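Local coordinates for peptidase M42 (Thaumarchaeota archaeon SCGC AB-539-E09, PDB 5DS0), which is a cobalt-bound TET aminopeptidase of the M42 family that probably removes amino acids from the N-terminal ends of peptides, at residues K177-R182 and I319-I324; E8-L13 and L331-T336; E25-C30 and A210-E215. All coordinates share one frame; numbering follows the deposited sequence.

How the interactions relate
All three contacts gather around one large mixed sheet, apart from the closed six-stranded barrel. Interaction 2 ties the N-terminal helix 2-15 to strand 329-332 and helix 333-349, so it spans nearly the whole chain, and the other two fall within its span. Interactions 1 and 3 cross along the chain: 25-30, 177-182, 210-215, then 319-324. Interactions 1 and 2 are centred about 10 Å apart and lie on strands 314-322 and 329-332, neighbours in the sheet. The centre of interaction 3 is about 15 Å from that of interaction 1. Asp-180 and Glu-215 bind one cobalt, so both contacts reach the metal site.

Interaction 1 (K177-R182 and I319-I324); sequences KAFDDR and IPTRHI. With CO (cobalt (II) ion), chain U; CO (cobalt (II) ion), chain T.
Phe-179 meets Thr-321, and Asp-180 meets Ile-324, where the start of helix 179-197 faces the end of strand 314-322. This is the two-metal centre of an M42 aminopeptidase, with Asp-180 as the bridging carboxylate. The methyl of Thr-321 does the apolar touching. Its CG2 sits 4.1 Å from Phe-179 CD2 and equally close to Phe-179 CB. The methyl comes to the ring at a slant. On the Phe-179 side, CG is anti to the carbonyl carbon (chi1 -71°), which sets the ring so that CD2 and CB both meet this methyl. Leu-331 of the adjacent strand also packs on both residues, and Met-14 of helix 2-15 touches Phe-179.

Asp-180 is turned differently. Its CG is anti to the backbone N (chi1 179°), which carries the carboxylate to the metals. OD2 binds the chain U cobalt at 1.9 Å, and OD1 binds the chain T cobalt at 2.0 Å. One oxygen for each ion fixes the rotation of the carboxylate. Glu-215 and His-325 share the first cobalt. His-66, Glu-214 and Glu-237 belong to the site of the second. Ile-324 CD1 comes within 4.3 Å of Asp-180 OD2. The contact there is apolar against polar and no hydrogen bond crosses it. A cis peptide joins Asp-180 to Asp-181, as in related two-metal aminopeptidases. Beyond the contact, Arg-322 forms a salt bridge with Asp-139 of a second subunit, so the same strand end reaches the subunit interface. The hydroxyl of Thr-321 turns from the ring to its own strand: OG1 donates to Ile-319 O at 3.0 Å, from 44° above the carbonyl plane.

Interaction 2 (E8-L13 and L331-T336); sequences ELMKTL and LSLKDT
Met-10 and Leu-333 make the main apolar contact. Met-10 is selenomethionine here. Its SE lies 3.8 Å from Leu-333 CD2, and its terminal methyl CE is equally near that carbon. The chain of Met-10 runs out extended, with CG anti to the backbone N (chi1 -158°), then bends at its last torsion. Both its selenium and its methyl therefore rest against one leucine branch. CE also approaches Thr-336 CG2 at 4.4 Å. Ile-183 and Phe-186 of helix 179-197 and Phe-165 also pack on Met-10.

Polar bonds within 331-336 shape the strand-to-helix turn. Ser-332 is the N-cap of helix 333-349: its OG accepts from Asp-335 N at 3.1 Å, and the bond is nearly straight (169°). Ser-332 O is gripped twice by Thr-336, whose N and OG1 reach it from opposite faces of the carbonyl plane. With OG1 bonded there, CG2 is the part of Thr-336 nearest Met-10.

No hydrogen bond joins the two segments. Between them the contact rests on apolar packing, without a directional polar link across it.

Interaction 3 (E25-C30 and A210-E215); sequences EVNAIC and ATVQEE. With CO (cobalt (II) ion), chain U.
A buried amide, not a hydrophobic side chain, carries the contact of Asn-27 with Ala-210. Its ND2 gives a weak hydrogen bond to Ala-210 O, 3.5 Å long and bent to 140°. The same nitrogen has a stronger partner in Gly-47 O, while Asn-27 OD1 accepts from Thr-67 OG1. Both ends of the amide are thereby satisfied and its flip is fixed. CG stands beside the backbone N (chi1 -82°), which directs the amide from helix 24-34 to the end of strand 205-211.

Two apolar groups border it. Ala-210 CB lies 4.0 Å from Asn-27 OD1. Val-212 CG1 comes across to within 3.8 Å of Asn-27 ND2. A leucine in place of Asn-27 would probably cost Gly-47 O and Ala-210 O their amide donor and Thr-67 OG1 its acceptor on this side chain.

In the sheet, strand 205-211 runs between 49-53 and 60-66, and Ala-210 pairs through its backbone with Val-49. The chain leaves this strand straight into the metal site, a layout in keeping with M42 peptidases. Glu-214 belongs to the site of one cobalt. Glu-215 holds the other, in chain U, with both oxygens: OE1 at 2.4 Å and OE2 at 2.2 Å. A bend at chi2 (-77°) brings its carboxylate round to that ion, and Asp-68 OD2 accepts from its backbone N.

Interaction 1 (K177-R182 and I319-I324)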
ATOM      1  N   LYS C 177     -28.339 -18.185 -25.893  1.00 32.26           N
ATOM      2  CA  LYS C 177     -28.277 -18.214 -24.429  1.00 31.87           C
ATOM      3  C   LYS C 177     -28.863 -19.506 -23.911  1.00 31.50           C
ATOM      4  O   LYS C 177     -29.408 -20.306 -24.665  1.00 31.41           O
ATOM      5  CB  LYS C 177     -29.049 -17.046 -23.833  1.00 32.16           C
ATOM      6  CG  LYS C 177     -30.567 -17.180 -23.941  1.00 32.77           C
ATOM      7  CD  LYS C 177     -31.276 -16.024 -23.267  1.00 33.01           C
ATOM      8  CE  LYS C 177     -32.763 -16.017 -23.564  1.00 33.59           C
ATOM      9  NZ  LYS C 177     -33.471 -16.994 -22.703  1.00 34.27           N
ATOM     10  N   ALA C 178     -28.711 -19.707 -22.612  1.00 31.12           N
ATOM     11  CA  ALA C 178     -29.369 -20.789 -21.890  1.00 31.15           C
ATOM     12  C   ALA C 178     -28.976 -22.203 -22.304  1.00 31.39           C
ATOM     13  O   ALA C 178     -29.662 -23.158 -21.933  1.00 32.36           O
ATOM     14  CB  ALA C 178     -30.876 -20.614 -21.961  1.00 31.49           C
ATOM     15  N   PHE C 179     -27.876 -22.369 -23.037  1.00 31.40           N
ATOM     16  CA  PHE C 179     -27.394 -23.715 -23.316  1.00 31.33           C
ATOM     17  C   PHE C 179     -27.266 -24.480 -22.000  1.00 30.69           C
ATOM     18  O   PHE C 179     -27.591 -25.652 -21.951  1.00 31.39           O
ATOM     19  CB  PHE C 179     -26.061 -23.703 -24.043  1.00 31.63           C
ATOM     20  CG  PHE C 179     -26.150 -23.242 -25.467  1.00 32.29           C
ATOM     21  CD1 PHE C 179     -27.105 -23.757 -26.320  1.00 32.91           C
ATOM     22  CD2 PHE C 179     -25.250 -22.322 -25.965  1.00 32.55           C
ATOM     23  CE1 PHE C 179     -27.175 -23.343 -27.632  1.00 32.92           C
ATOM     24  CE2 PHE C 179     -25.318 -21.907 -27.280  1.00 32.67           C
ATOM     25  CZ  PHE C 179     -26.289 -22.411 -28.109  1.00 32.90           C
ATOM     26  N   ASP C 180     -26.805 -23.802 -20.955  1.00 29.65           N
ATOM     27  CA  ASP C 180     -26.760 -24.347 -19.618  1.00 29.19           C
ATOM     28  C   ASP C 180     -28.123 -24.127 -19.004  1.00 29.86           C
ATOM     29  O   ASP C 180     -28.416 -23.005 -18.596  1.00 30.85           O
ATOM     30  CB  ASP C 180     -25.689 -23.603 -18.820  1.00 28.67           C
ATOM     31  CG  ASP C 180     -25.574 -24.069 -17.389  1.00 28.31           C
ATOM     32  OD1 ASP C 180     -26.132 -25.135 -17.035  1.00 28.36           O
ATOM     33  OD2 ASP C 180     -24.905 -23.353 -16.606  1.00 28.04           O
ATOM     34  N   ASP C 181     -28.980 -25.147 -18.910  1.00 30.15           N
ATOM     35  CA  ASP C 181     -28.701 -26.521 -19.324  1.00 30.11           C
ATOM     36  C   ASP C 181     -29.847 -27.072 -20.189  1.00 30.46           C
ATOM     37  O   ASP C 181     -30.244 -28.231 -20.076  1.00 30.32           O
ATOM     38  CB  ASP C 181     -28.475 -27.379 -18.092  1.00 30.37           C
ATOM     39  CG  ASP C 181     -28.018 -28.803 -18.413  1.00 30.52           C
ATOM     40  OD1 ASP C 181     -27.495 -29.054 -19.520  1.00 30.61           O
ATOM     41  OD2 ASP C 181     -28.185 -29.657 -17.521  1.00 30.67           O
ATOM     42  N   ARG C 182     -30.364 -26.225 -21.072  1.00 30.94           N
ATOM     43  CA  ARG C 182     -31.440 -26.625 -21.960  1.00 31.48           C
ATOM     44  C   ARG C 182     -30.904 -27.540 -23.038  1.00 32.52           C
ATOM     45  O   ARG C 182     -31.651 -28.372 -23.566  1.00 33.81           O
ATOM     46  CB  ARG C 182     -32.158 -25.411 -22.539  1.00 31.01           C
ATOM     47  CG  ARG C 182     -33.040 -24.751 -21.487  1.00 30.85           C
ATOM     48  CD  ARG C 182     -33.632 -23.423 -21.917  1.00 30.59           C
ATOM     49  NE  ARG C 182     -34.051 -22.642 -20.760  1.00 30.53           N
ATOM     50  CZ  ARG C 182     -34.443 -21.369 -20.799  1.00 30.85           C
ATOM     51  NH1 ARG C 182     -34.517 -20.717 -21.951  1.00 30.91           N
ATOM     52  NH2 ARG C 182     -34.775 -20.743 -19.674  1.00 31.24           N
ATOM     53  N   ILE C 319     -21.769 -31.442 -22.521  1.00 36.41           N
ATOM     54  CA  ILE C 319     -21.465 -30.853 -23.817  1.00 36.60           C
ATOM     55  C   ILE C 319     -20.588 -29.618 -23.616  1.00 35.28           C
ATOM     56  O   ILE C 319     -21.007 -28.655 -22.974  1.00 34.85           O
ATOM     57  CB  ILE C 319     -22.729 -30.442 -24.586  1.00 38.01           C
ATOM     58  CG1 ILE C 319     -23.545 -31.674 -24.986  1.00 39.10           C
ATOM     59  CG2 ILE C 319     -22.352 -29.681 -25.843  1.00 39.43           C
ATOM     60  CD1 ILE C 319     -24.611 -32.026 -23.977  1.00 40.63           C
ATOM     61  N   PRO C 320     -19.366 -29.644 -24.160  1.00 33.97           N
ATOM     62  CA  PRO C 320     -18.508 -28.476 -24.007  1.00 34.04           C
ATOM     63  C   PRO C 320     -19.135 -27.260 -24.652  1.00 33.20           C
ATOM     64  O   PRO C 320     -19.561 -27.328 -25.811  1.00 34.12           O
ATOM     65  CB  PRO C 320     -17.226 -28.873 -24.732  1.00 34.86           C
ATOM     66  CG  PRO C 320     -17.237 -30.360 -24.750  1.00 35.15           C
ATOM     67  CD  PRO C 320     -18.674 -30.764 -24.815  1.00 34.24           C
ATOM     68  N   THR C 321     -19.200 -26.181 -23.876  1.00 32.26           N
ATOM     69  CA  THR C 321     -19.885 -24.949 -24.248  1.00 31.35           C
ATOM     70  C   THR C 321     -18.982 -23.778 -23.895  1.00 31.54           C
ATOM     71  O   THR C 321     -18.387 -23.768 -22.838  1.00 31.96           O
ATOM     72  CB  THR C 321     -21.201 -24.807 -23.467  1.00 30.58           C
ATOM     73  OG1 THR C 321     -22.026 -25.956 -23.718  1.00 30.66           O
ATOM     74  CG2 THR C 321     -21.948 -23.548 -23.859  1.00 30.06           C
ATOM     75  N   ARG C 322     -18.861 -22.815 -24.797  1.00 31.40           N
ATOM     76  CA  ARG C 322     -18.060 -21.630 -24.558  1.00 32.12           C
ATOM     77  C   ARG C 322     -18.952 -20.513 -24.044  1.00 32.21           C
ATOM     78  O   ARG C 322     -20.059 -20.329 -24.529  1.00 32.51           O
ATOM     79  CB  ARG C 322     -17.386 -21.179 -25.842  1.00 32.84           C
ATOM     80  CG  ARG C 322     -16.468 -22.217 -26.474  1.00 33.63           C
ATOM     81  CD  ARG C 322     -15.800 -21.637 -27.711  1.00 34.55           C
ATOM     82  NE  ARG C 322     -14.842 -22.533 -28.367  1.00 35.71           N
ATOM     83  CZ  ARG C 322     -14.224 -22.254 -29.519  1.00 37.45           C
ATOM     84  NH1 ARG C 322     -14.452 -21.107 -30.151  1.00 37.92           N
ATOM     85  NH2 ARG C 322     -13.377 -23.119 -30.059  1.00 38.94           N
ATOM     86  N   HIS C 323     -18.479 -19.796 -23.038  1.00 33.14           N
ATOM     87  CA  HIS C 323     -19.158 -18.626 -22.495  1.00 33.79           C
ATOM     88  C   HIS C 323     -20.527 -18.898 -21.857  1.00 33.71           C
ATOM     89  O   HIS C 323     -21.525 -18.223 -22.163  1.00 34.49           O
ATOM     90  CB  HIS C 323     -19.269 -17.540 -23.571  1.00 34.02           C
ATOM     91  CG  HIS C 323     -18.079 -17.470 -24.472  1.00 34.54           C
ATOM     92  ND1 HIS C 323     -16.813 -17.192 -24.012  1.00 35.19           N
ATOM     93  CD2 HIS C 323     -17.962 -17.657 -25.809  1.00 34.69           C
ATOM     94  CE1 HIS C 323     -15.966 -17.220 -25.024  1.00 36.00           C
ATOM     95  NE2 HIS C 323     -16.638 -17.492 -26.127  1.00 35.20           N
ATOM     96  N   ILE C 324     -20.571 -19.866 -20.953  1.00 33.57           N
ATOM     97  CA  ILE C 324     -21.795 -20.112 -20.198  1.00 33.55           C
ATOM     98  C   ILE C 324     -21.994 -19.015 -19.147  1.00 33.99           C
ATOM     99  O   ILE C 324     -21.107 -18.205 -18.932  1.00 33.68           O
ATOM    100  CB  ILE C 324     -21.795 -21.482 -19.518  1.00 34.02           C
ATOM    101  CG1 ILE C 324     -20.645 -21.592 -18.523  1.00 35.72           C
ATOM    102  CG2 ILE C 324     -21.695 -22.578 -20.559  1.00 33.87           C
ATOM    103  CD1 ILE C 324     -20.801 -22.745 -17.547  1.00 36.42           C
TER
HETATM  104 CO    CO U 402     -24.932 -23.266 -14.743  1.00 29.98          CO
HETATM  105 CO    CO T 401     -25.917 -25.974 -15.234  1.00 22.75          CO

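Interaction 2 (E8-L13 and L331-T336)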
ATOM      1  N   GLU C   8     -36.098 -26.659 -34.514  1.00 44.49           N
ATOM      2  CA  GLU C   8     -37.146 -25.717 -34.072  1.00 45.82           C
ATOM      3  C   GLU C   8     -37.307 -25.810 -32.556  1.00 39.83           C
ATOM      4  O   GLU C   8     -37.532 -24.812 -31.908  1.00 37.69           O
ATOM      5  CB  GLU C   8     -38.493 -25.972 -34.789  1.00 52.08           C
ATOM      6  CG  GLU C   8     -39.588 -24.824 -34.777  1.00 60.73           C
ATOM      7  CD  GLU C   8     -40.860 -25.161 -35.600  1.00 72.57           C
ATOM      8  OE1 GLU C   8     -41.167 -26.382 -35.782  1.00 75.34           O
ATOM      9  OE2 GLU C   8     -41.578 -24.199 -36.072  1.00 83.32           O
ATOM     10  N   LEU C   9     -37.150 -27.008 -32.005  1.00 41.70           N
ATOM     11  CA  LEU C   9     -37.169 -27.179 -30.567  1.00 39.03           C
ATOM     12  C   LEU C   9     -35.980 -26.487 -29.925  1.00 38.96           C
ATOM     13  O   LEU C   9     -36.145 -25.689 -29.016  1.00 38.45           O
ATOM     14  CB  LEU C   9     -37.151 -28.650 -30.191  1.00 37.57           C
ATOM     15  CG  LEU C   9     -37.014 -28.939 -28.696  1.00 36.15           C
ATOM     16  CD1 LEU C   9     -38.238 -28.448 -27.960  1.00 36.07           C
ATOM     17  CD2 LEU C   9     -36.803 -30.415 -28.425  1.00 35.62           C
HETATM   18  N   MSE C  10     -34.785 -26.758 -30.439  1.00 39.47           N
HETATM   19  CA  MSE C  10     -33.574 -26.119 -29.925  1.00 38.98           C
HETATM   20  C   MSE C  10     -33.759 -24.632 -29.895  1.00 38.35           C
HETATM   21  O   MSE C  10     -33.586 -24.019 -28.868  1.00 37.08           O
HETATM   22  CB  MSE C  10     -32.318 -26.508 -30.709  1.00 40.07           C
HETATM   23  CG  MSE C  10     -31.099 -26.266 -29.834  1.00 41.10           C
HETATM   24 SE   MSE C  10     -29.388 -26.594 -30.783  0.78 45.79          SE
HETATM   25  CE  MSE C  10     -29.502 -28.558 -30.707  1.00 45.32           C
ATOM     26  N   LYS C  11     -34.117 -24.038 -31.023  1.00 39.25           N
ATOM     27  CA  LYS C  11     -34.315 -22.589 -31.110  1.00 39.95           C
ATOM     28  C   LYS C  11     -35.301 -22.091 -30.058  1.00 38.59           C
ATOM     29  O   LYS C  11     -35.052 -21.124 -29.360  1.00 37.62           O
ATOM     30  CB  LYS C  11     -34.808 -22.214 -32.517  1.00 41.55           C
ATOM     31  CG  LYS C  11     -35.011 -20.735 -32.765  1.00 43.17           C
ATOM     32  CD  LYS C  11     -35.336 -20.498 -34.227  1.00 46.25           C
ATOM     33  CE  LYS C  11     -34.967 -19.098 -34.695  1.00 48.66           C
ATOM     34  NZ  LYS C  11     -35.975 -18.115 -34.214  1.00 50.41           N
ATOM     35  N   THR C  12     -36.425 -22.765 -29.962  1.00 38.41           N
ATOM     36  CA  THR C  12     -37.484 -22.342 -29.078  1.00 38.57           C
ATOM     37  C   THR C  12     -37.072 -22.398 -27.617  1.00 37.62           C
ATOM     38  O   THR C  12     -37.404 -21.497 -26.842  1.00 37.51           O
ATOM     39  CB  THR C  12     -38.723 -23.204 -29.323  1.00 39.14           C
ATOM     40  OG1 THR C  12     -39.137 -22.991 -30.668  1.00 40.56           O
ATOM     41  CG2 THR C  12     -39.862 -22.823 -28.409  1.00 39.08           C
ATOM     42  N   LEU C  13     -36.366 -23.459 -27.251  1.00 37.09           N
ATOM     43  CA  LEU C  13     -35.808 -23.595 -25.907  1.00 36.90           C
ATOM     44  C   LEU C  13     -34.832 -22.483 -25.544  1.00 36.86           C
ATOM     45  O   LEU C  13     -34.991 -21.827 -24.524  1.00 37.09           O
ATOM     46  CB  LEU C  13     -35.056 -24.921 -25.762  1.00 36.49           C
ATOM     47  CG  LEU C  13     -35.879 -26.200 -25.653  1.00 35.68           C
ATOM     48  CD1 LEU C  13     -34.944 -27.397 -25.728  1.00 35.40           C
ATOM     49  CD2 LEU C  13     -36.668 -26.213 -24.367  1.00 34.94           C
ATOM     50  N   LEU C 331     -21.872 -23.740 -28.757  1.00 30.98           N
ATOM     51  CA  LEU C 331     -21.580 -25.169 -28.633  1.00 31.70           C
ATOM     52  C   LEU C 331     -21.641 -25.871 -29.985  1.00 32.04           C
ATOM     53  O   LEU C 331     -22.190 -25.327 -30.931  1.00 31.49           O
ATOM     54  CB  LEU C 331     -22.506 -25.839 -27.600  1.00 31.73           C
ATOM     55  CG  LEU C 331     -24.020 -25.797 -27.779  1.00 32.04           C
ATOM     56  CD1 LEU C 331     -24.483 -26.716 -28.898  1.00 33.14           C
ATOM     57  CD2 LEU C 331     -24.686 -26.224 -26.495  1.00 31.97           C
ATOM     58  N   SER C 332     -21.081 -27.080 -30.038  1.00 32.83           N
ATOM     59  CA  SER C 332     -21.013 -27.873 -31.268  1.00 33.90           C
ATOM     60  C   SER C 332     -22.227 -28.793 -31.421  1.00 34.04           C
ATOM     61  O   SER C 332     -22.543 -29.563 -30.522  1.00 33.71           O
ATOM     62  CB  SER C 332     -19.745 -28.713 -31.263  1.00 34.46           C
ATOM     63  OG  SER C 332     -19.809 -29.761 -32.213  1.00 36.96           O
ATOM     64  N   LEU C 333     -22.898 -28.723 -32.563  1.00 35.05           N
ATOM     65  CA  LEU C 333     -24.033 -29.608 -32.840  1.00 35.57           C
ATOM     66  C   LEU C 333     -23.595 -31.054 -32.980  1.00 36.93           C
ATOM     67  O   LEU C 333     -24.369 -31.965 -32.699  1.00 37.21           O
ATOM     68  CB  LEU C 333     -24.765 -29.179 -34.101  1.00 36.19           C
ATOM     69  CG  LEU C 333     -25.435 -27.821 -33.958  1.00 36.37           C
ATOM     70  CD1 LEU C 333     -26.068 -27.437 -35.279  1.00 37.76           C
ATOM     71  CD2 LEU C 333     -26.481 -27.821 -32.847  1.00 35.89           C
ATOM     72  N   LYS C 334     -22.358 -31.254 -33.425  1.00 38.08           N
ATOM     73  CA  LYS C 334     -21.775 -32.569 -33.521  1.00 38.81           C
ATOM     74  C   LYS C 334     -21.583 -33.191 -32.135  1.00 38.33           C
ATOM     75  O   LYS C 334     -21.930 -34.357 -31.941  1.00 38.54           O
ATOM     76  CB  LYS C 334     -20.448 -32.488 -34.247  1.00 40.20           C
ATOM     77  CG  LYS C 334     -19.857 -33.839 -34.580  1.00 41.79           C
ATOM     78  CD  LYS C 334     -18.416 -33.705 -35.018  1.00 43.80           C
ATOM     79  CE  LYS C 334     -17.812 -35.081 -35.224  1.00 46.08           C
ATOM     80  NZ  LYS C 334     -16.329 -35.012 -35.390  1.00 48.07           N
ATOM     81  N   ASP C 335     -21.027 -32.431 -31.192  1.00 37.93           N
ATOM     82  CA  ASP C 335     -20.881 -32.906 -29.811  1.00 38.41           C
ATOM     83  C   ASP C 335     -22.242 -33.311 -29.235  1.00 37.32           C
ATOM     84  O   ASP C 335     -22.374 -34.348 -28.582  1.00 36.85           O
ATOM     85  CB  ASP C 335     -20.307 -31.815 -28.902  1.00 40.21           C
ATOM     86  CG  ASP C 335     -18.814 -31.537 -29.130  1.00 43.13           C
ATOM     87  OD1 ASP C 335     -18.118 -32.358 -29.781  1.00 47.05           O
ATOM     88  OD2 ASP C 335     -18.336 -30.465 -28.634  1.00 44.16           O
ATOM     89  N   THR C 336     -23.246 -32.471 -29.479  1.00 36.75           N
ATOM     90  CA  THR C 336     -24.611 -32.701 -29.019  1.00 35.95           C
ATOM     91  C   THR C 336     -25.154 -34.019 -29.572  1.00 36.80           C
ATOM     92  O   THR C 336     -25.695 -34.843 -28.840  1.00 36.03           O
ATOM     93  CB  THR C 336     -25.528 -31.546 -29.474  1.00 35.78           C
ATOM     94  OG1 THR C 336     -24.981 -30.325 -29.001  1.00 35.06           O
ATOM     95  CG2 THR C 336     -26.938 -31.692 -28.937  1.00 35.10           C
TER

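Interaction 3 (E25-C30 and A210-E215)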
ATOM      1  N   GLU C  25     -42.844 -21.452 -18.684  1.00 42.46           N
ATOM      2  CA  GLU C  25     -42.903 -21.329 -20.144  1.00 43.25           C
ATOM      3  C   GLU C  25     -42.020 -22.365 -20.853  1.00 41.70           C
ATOM      4  O   GLU C  25     -42.434 -22.953 -21.847  1.00 41.21           O
ATOM      5  CB  GLU C  25     -42.505 -19.922 -20.581  1.00 46.10           C
ATOM      6  CG  GLU C  25     -43.642 -18.910 -20.617  1.00 49.11           C
ATOM      7  CD  GLU C  25     -43.267 -17.585 -21.299  1.00 53.19           C
ATOM      8  OE1 GLU C  25     -43.272 -16.641 -20.518  1.00 54.61           O
ATOM      9  OE2 GLU C  25     -42.977 -17.435 -22.541  1.00 55.42           O
ATOM     10  N   VAL C  26     -40.819 -22.595 -20.320  1.00 40.92           N
ATOM     11  CA  VAL C  26     -39.830 -23.507 -20.938  1.00 40.77           C
ATOM     12  C   VAL C  26     -40.247 -24.974 -20.715  1.00 40.92           C
ATOM     13  O   VAL C  26     -40.127 -25.809 -21.602  1.00 43.55           O
ATOM     14  CB  VAL C  26     -38.349 -23.186 -20.516  1.00 40.48           C
ATOM     15  CG1 VAL C  26     -38.151 -23.464 -19.051  1.00 40.81           C
ATOM     16  CG2 VAL C  26     -37.346 -24.038 -21.287  1.00 40.99           C
ATOM     17  N   ASN C  27     -40.796 -25.286 -19.553  1.00 40.50           N
ATOM     18  CA  ASN C  27     -41.241 -26.639 -19.287  1.00 39.97           C
ATOM     19  C   ASN C  27     -42.530 -26.977 -20.031  1.00 40.83           C
ATOM     20  O   ASN C  27     -42.806 -28.134 -20.306  1.00 40.15           O
ATOM     21  CB  ASN C  27     -41.322 -26.866 -17.774  1.00 40.51           C
ATOM     22  CG  ASN C  27     -39.961 -27.210 -17.185  1.00 40.66           C
ATOM     23  OD1 ASN C  27     -38.936 -27.091 -17.854  1.00 39.34           O
ATOM     24  ND2 ASN C  27     -39.940 -27.638 -15.936  1.00 42.48           N
ATOM     25  N   ALA C  28     -43.327 -25.958 -20.352  1.00 42.09           N
ATOM     26  CA  ALA C  28     -44.502 -26.129 -21.215  1.00 41.71           C
ATOM     27  C   ALA C  28     -44.066 -26.555 -22.612  1.00 41.27           C
ATOM     28  O   ALA C  28     -44.681 -27.418 -23.227  1.00 42.98           O
ATOM     29  CB  ALA C  28     -45.302 -24.840 -21.278  1.00 40.90           C
ATOM     30  N   ILE C  29     -43.009 -25.935 -23.104  1.00 40.56           N
ATOM     31  CA  ILE C  29     -42.453 -26.272 -24.413  1.00 41.11           C
ATOM     32  C   ILE C  29     -41.984 -27.716 -24.453  1.00 41.68           C
ATOM     33  O   ILE C  29     -42.155 -28.408 -25.463  1.00 42.19           O
ATOM     34  CB  ILE C  29     -41.275 -25.337 -24.766  1.00 39.98           C
ATOM     35  CG1 ILE C  29     -41.812 -23.948 -25.134  1.00 39.78           C
ATOM     36  CG2 ILE C  29     -40.452 -25.893 -25.912  1.00 39.35           C
ATOM     37  CD1 ILE C  29     -40.856 -22.826 -24.822  1.00 39.17           C
ATOM     38  N   CYS C  30     -41.392 -28.157 -23.348  1.00 41.98           N
ATOM     39  CA  CYS C  30     -40.931 -29.528 -23.209  1.00 42.09           C
ATOM     40  C   CYS C  30     -42.102 -30.502 -23.201  1.00 44.33           C
ATOM     41  O   CYS C  30     -42.055 -31.514 -23.883  1.00 44.65           O
ATOM     42  CB  CYS C  30     -40.093 -29.693 -21.933  1.00 40.64           C
ATOM     43  SG  CYS C  30     -38.511 -28.812 -21.961  1.00 38.02           S
ATOM     44  N   ALA C 210     -36.642 -32.655 -16.715  1.00 34.47           N
ATOM     45  CA  ALA C 210     -36.285 -31.260 -16.928  1.00 34.69           C
ATOM     46  C   ALA C 210     -36.391 -30.499 -15.606  1.00 34.76           C
ATOM     47  O   ALA C 210     -37.436 -29.937 -15.277  1.00 35.21           O
ATOM     48  CB  ALA C 210     -37.203 -30.651 -17.970  1.00 35.20           C
ATOM     49  N   THR C 211     -35.311 -30.519 -14.840  1.00 34.53           N
ATOM     50  CA  THR C 211     -35.322 -29.996 -13.487  1.00 35.06           C
ATOM     51  C   THR C 211     -35.346 -28.480 -13.445  1.00 35.07           C
ATOM     52  O   THR C 211     -34.945 -27.818 -14.399  1.00 35.13           O
ATOM     53  CB  THR C 211     -34.089 -30.500 -12.701  1.00 35.06           C
ATOM     54  OG1 THR C 211     -32.924 -30.434 -13.534  1.00 35.53           O
ATOM     55  CG2 THR C 211     -34.288 -31.926 -12.269  1.00 34.87           C
ATOM     56  N   VAL C 212     -35.779 -27.946 -12.308  1.00 35.39           N
ATOM     57  CA  VAL C 212     -35.810 -26.505 -12.083  1.00 36.27           C
ATOM     58  C   VAL C 212     -34.839 -26.096 -10.987  1.00 36.21           C
ATOM     59  O   VAL C 212     -34.381 -26.922 -10.199  1.00 37.20           O
ATOM     60  CB  VAL C 212     -37.231 -26.000 -11.723  1.00 37.25           C
ATOM     61  CG1 VAL C 212     -38.180 -26.227 -12.891  1.00 37.55           C
ATOM     62  CG2 VAL C 212     -37.756 -26.655 -10.452  1.00 37.71           C
ATOM     63  N   GLN C 213     -34.525 -24.810 -10.965  1.00 36.01           N
ATOM     64  CA  GLN C 213     -33.742 -24.206  -9.897  1.00 36.53           C
ATOM     65  C   GLN C 213     -32.379 -24.850  -9.599  1.00 36.30           C
ATOM     66  O   GLN C 213     -31.961 -24.881  -8.449  1.00 36.19           O
ATOM     67  CB  GLN C 213     -34.596 -24.139  -8.615  1.00 36.92           C
ATOM     68  CG  GLN C 213     -35.783 -23.201  -8.760  1.00 36.65           C
ATOM     69  CD  GLN C 213     -36.505 -22.936  -7.459  1.00 36.70           C
ATOM     70  OE1 GLN C 213     -35.903 -22.601  -6.434  1.00 37.01           O
ATOM     71  NE2 GLN C 213     -37.810 -23.035  -7.506  1.00 37.11           N
ATOM     72  N   GLU C 214     -31.674 -25.329 -10.625  1.00 36.48           N
ATOM     73  CA  GLU C 214     -30.284 -25.788 -10.451  1.00 36.31           C
ATOM     74  C   GLU C 214     -29.367 -24.625 -10.127  1.00 35.76           C
ATOM     75  O   GLU C 214     -28.533 -24.726  -9.240  1.00 35.50           O
ATOM     76  CB  GLU C 214     -29.753 -26.468 -11.712  1.00 37.26           C
ATOM     77  CG  GLU C 214     -28.426 -27.231 -11.575  1.00 38.16           C
ATOM     78  CD  GLU C 214     -27.127 -26.418 -11.790  1.00 39.40           C
ATOM     79  OE1 GLU C 214     -27.081 -25.412 -12.552  1.00 42.00           O
ATOM     80  OE2 GLU C 214     -26.097 -26.811 -11.199  1.00 39.67           O
ATOM     81  N   GLU C 215     -29.530 -23.509 -10.838  1.00 35.96           N
ATOM     82  CA  GLU C 215     -28.556 -22.424 -10.780  1.00 36.69           C
ATOM     83  C   GLU C 215     -28.546 -21.698  -9.420  1.00 36.70           C
ATOM     84  O   GLU C 215     -27.622 -20.934  -9.149  1.00 36.19           O
ATOM     85  CB  GLU C 215     -28.751 -21.414 -11.933  1.00 36.66           C
ATOM     86  CG  GLU C 215     -28.615 -21.999 -13.332  1.00 37.03           C
ATOM     87  CD  GLU C 215     -27.169 -22.250 -13.799  1.00 37.34           C
ATOM     88  OE1 GLU C 215     -26.277 -22.351 -12.953  1.00 37.16           O
ATOM     89  OE2 GLU C 215     -26.912 -22.346 -15.031  1.00 37.16           O
TER
HETATM   90 CO    CO U 402     -24.932 -23.266 -14.743  1.00 29.98          CO